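Local coordinates for protein possible metal-dependent hydrolase (Veillonella parvula, PDB 3RPC) that is probably a metal-dependent hydrolase of the metallo-beta-lactamase superfamily, holding two zinc ions, at residues A[169-174]-A[210-215]. Numbering follows the deposited sequence.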
loop_
_atom_site.group_PDB
_atom_site.type_symbol
_atom_site.label_atom_id
_atom_site.label_comp_id
_atom_site.label_asym_id
_atom_site.label_seq_id
_atom_site.Cartn_x
_atom_site.Cartn_y
_atom_site.Cartn_z
ATOM N N THR A 169 6.455 -1.366 -9.458
ATOM C CA THR A 169 5.236 -2.014 -8.988
ATOM C C THR A 169 4.544 -2.660 -10.169
ATOM O O THR A 169 4.685 -2.217 -11.311
ATOM C CB THR A 169 4.295 -1.001 -8.306
ATOM O OG1 THR A 169 3.096 -1.660 -7.860
ATOM C CG2 THR A 169 3.942 0.151 -9.248
ATOM N N VAL A 170 3.814 -3.727 -9.885
ATOM C CA VAL A 170 2.849 -4.255 -10.844
ATOM C C VAL A 170 1.556 -3.440 -10.735
ATOM O O VAL A 170 1.431 -2.566 -9.879
ATOM C CB VAL A 170 2.575 -5.750 -10.608
ATOM C CG1 VAL A 170 3.867 -6.547 -10.666
ATOM C CG2 VAL A 170 1.845 -5.997 -9.268
ATOM N N TRP A 171 0.591 -3.702 -11.604
ATOM C CA TRP A 171 -0.650 -2.934 -11.565
ATOM C C TRP A 171 -1.517 -3.376 -10.389
ATOM O O TRP A 171 -2.049 -4.477 -10.393
ATOM C CB TRP A 171 -1.425 -3.105 -12.868
ATOM C CG TRP A 171 -2.490 -2.084 -13.032
ATOM C CD1 TRP A 171 -3.671 -2.015 -12.349
ATOM C CD2 TRP A 171 -2.484 -0.985 -13.942
ATOM N NE1 TRP A 171 -4.393 -0.918 -12.770
ATOM C CE2 TRP A 171 -3.690 -0.278 -13.758
ATOM C CE3 TRP A 171 -1.580 -0.534 -14.907
ATOM C CZ2 TRP A 171 -4.011 0.858 -14.498
ATOM C CZ3 TRP A 171 -1.898 0.596 -15.644
ATOM C CH2 TRP A 171 -3.102 1.283 -15.431
ATOM N N THR A 172 -1.641 -2.520 -9.382
ATOM C CA THR A 172 -2.477 -2.813 -8.216
ATOM C C THR A 172 -3.459 -1.669 -7.991
ATOM O O THR A 172 -3.453 -0.674 -8.719
ATOM C CB THR A 172 -1.641 -2.933 -6.936
ATOM O OG1 THR A 172 -1.125 -1.640 -6.588
ATOM C CG2 THR A 172 -0.492 -3.919 -7.105
ATOM N N SER A 173 -4.300 -1.790 -6.966
ATOM C CA SER A 173 -5.213 -0.708 -6.640
ATOM C C SER A 173 -4.488 0.562 -6.207
ATOM O O SER A 173 -5.059 1.650 -6.256
ATOM C CB SER A 173 -6.203 -1.146 -5.560
ATOM O OG SER A 173 -7.033 -2.188 -6.049
ATOM N N ASP A 174 -3.235 0.434 -5.778
ATOM C CA ASP A 174 -2.481 1.629 -5.400
ATOM C C ASP A 174 -2.251 2.513 -6.622
ATOM O O ASP A 174 -2.230 3.744 -6.516
ATOM C CB ASP A 174 -1.155 1.257 -4.740
ATOM C CG ASP A 174 -1.328 0.832 -3.283
ATOM O OD1 ASP A 174 -2.251 1.345 -2.622
ATOM O OD2 ASP A 174 -0.534 0.002 -2.801
ATOM N N ILE A 210 1.062 -0.725 -20.300
ATOM C CA ILE A 210 1.068 0.446 -21.153
ATOM C C ILE A 210 -0.282 0.601 -21.840
ATOM O O ILE A 210 -0.846 1.687 -21.886
ATOM C CB ILE A 210 2.182 0.362 -22.204
ATOM C CG1 ILE A 210 3.547 0.311 -21.523
ATOM C CG2 ILE A 210 2.092 1.538 -23.187
ATOM C CD1 ILE A 210 4.707 0.225 -22.511
ATOM N N GLY A 211 -0.812 -0.495 -22.375
ATOM C CA GLY A 211 -2.100 -0.419 -23.037
ATOM C C GLY A 211 -3.172 0.022 -22.053
ATOM O O GLY A 211 -4.037 0.843 -22.381
ATOM N N ARG A 212 -3.106 -0.511 -20.835
ATOM C CA ARG A 212 -4.128 -0.210 -19.835
ATOM C C ARG A 212 -4.020 1.243 -19.406
ATOM O O ARG A 212 -5.034 1.903 -19.157
ATOM C CB ARG A 212 -3.997 -1.141 -18.624
ATOM C CG ARG A 212 -5.173 -1.073 -17.655
ATOM C CD ARG A 212 -4.987 -2.013 -16.470
ATOM N NE ARG A 212 -4.749 -3.393 -16.903
ATOM C CZ ARG A 212 -3.598 -4.036 -16.721
ATOM N NH1 ARG A 212 -2.591 -3.442 -16.082
ATOM N NH2 ARG A 212 -3.454 -5.280 -17.158
HETATM N N MSE A 213 -2.794 1.751 -19.325
HETATM C CA MSE A 213 -2.605 3.137 -18.908
HETATM C C MSE A 213 -3.205 4.111 -19.917
HETATM O O MSE A 213 -3.740 5.164 -19.546
HETATM C CB MSE A 213 -1.117 3.461 -18.705
HETATM C CG MSE A 213 -0.847 4.799 -18.018
HETATM SE SE MSE A 213 -1.495 4.765 -16.172
HETATM C CE MSE A 213 -0.151 3.661 -15.375
ATOM N N VAL A 214 -3.101 3.776 -21.197
ATOM C CA VAL A 214 -3.629 4.633 -22.243
ATOM C C VAL A 214 -5.156 4.683 -22.180
ATOM O O VAL A 214 -5.761 5.730 -22.419
ATOM C CB VAL A 214 -3.150 4.174 -23.632
ATOM C CG1 VAL A 214 -3.930 4.880 -24.729
ATOM C CG2 VAL A 214 -1.642 4.429 -23.777
ATOM N N VAL A 215 -5.770 3.553 -21.835
ATOM C CA VAL A 215 -7.216 3.514 -21.654
ATOM C C VAL A 215 -7.617 4.330 -20.430
ATOM O O VAL A 215 -8.576 5.109 -20.473
ATOM C CB VAL A 215 -7.723 2.075 -21.496
ATOM C CG1 VAL A 215 -9.203 2.062 -21.118
ATOM C CG2 VAL A 215 -7.483 1.288 -22.780
#
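Trp171 reaches from its loop to helix 207-216 and lays one face of its indole against Arg212; so broad a ring can take both a methylene and a cation, while its N-H, NE1, is held by Glu176, which helps fix its rotation. The tight part is on the indole. The arginine methylene CD sits 3.6 Å from the centroid of the six-membered ring, almost straight above it, a close CH-pi contact. Selenomethionine Met213, flexible enough to fold at chi2 and chi3, brings CE to 3.5 Å from Trp171 CZ3, and its SE approaches the six-membered ring obliquely, a Met-aromatic contact.

The looser, partly exposed side belongs to the charged end of Arg212. A bend at chi3 (-55°) turns the guanidinium back along the ring, with CZ 4.5 Å from the five-membered ring's centroid, a cation-pi contact; its plane is tilted 76° from the indole, so an edge meets the pi cloud. NH1 also forms a salt bridge with Asp209.

Trp171 also packs on Val135 of the second subunit. In this metallo-beta-lactamase-type fold, the loop between strand 163-165 and helix 173-182, whose Asp168 binds both zinc ions, thus meets helix 207-216, where Met213 rests on Ile222 of strand 221-225.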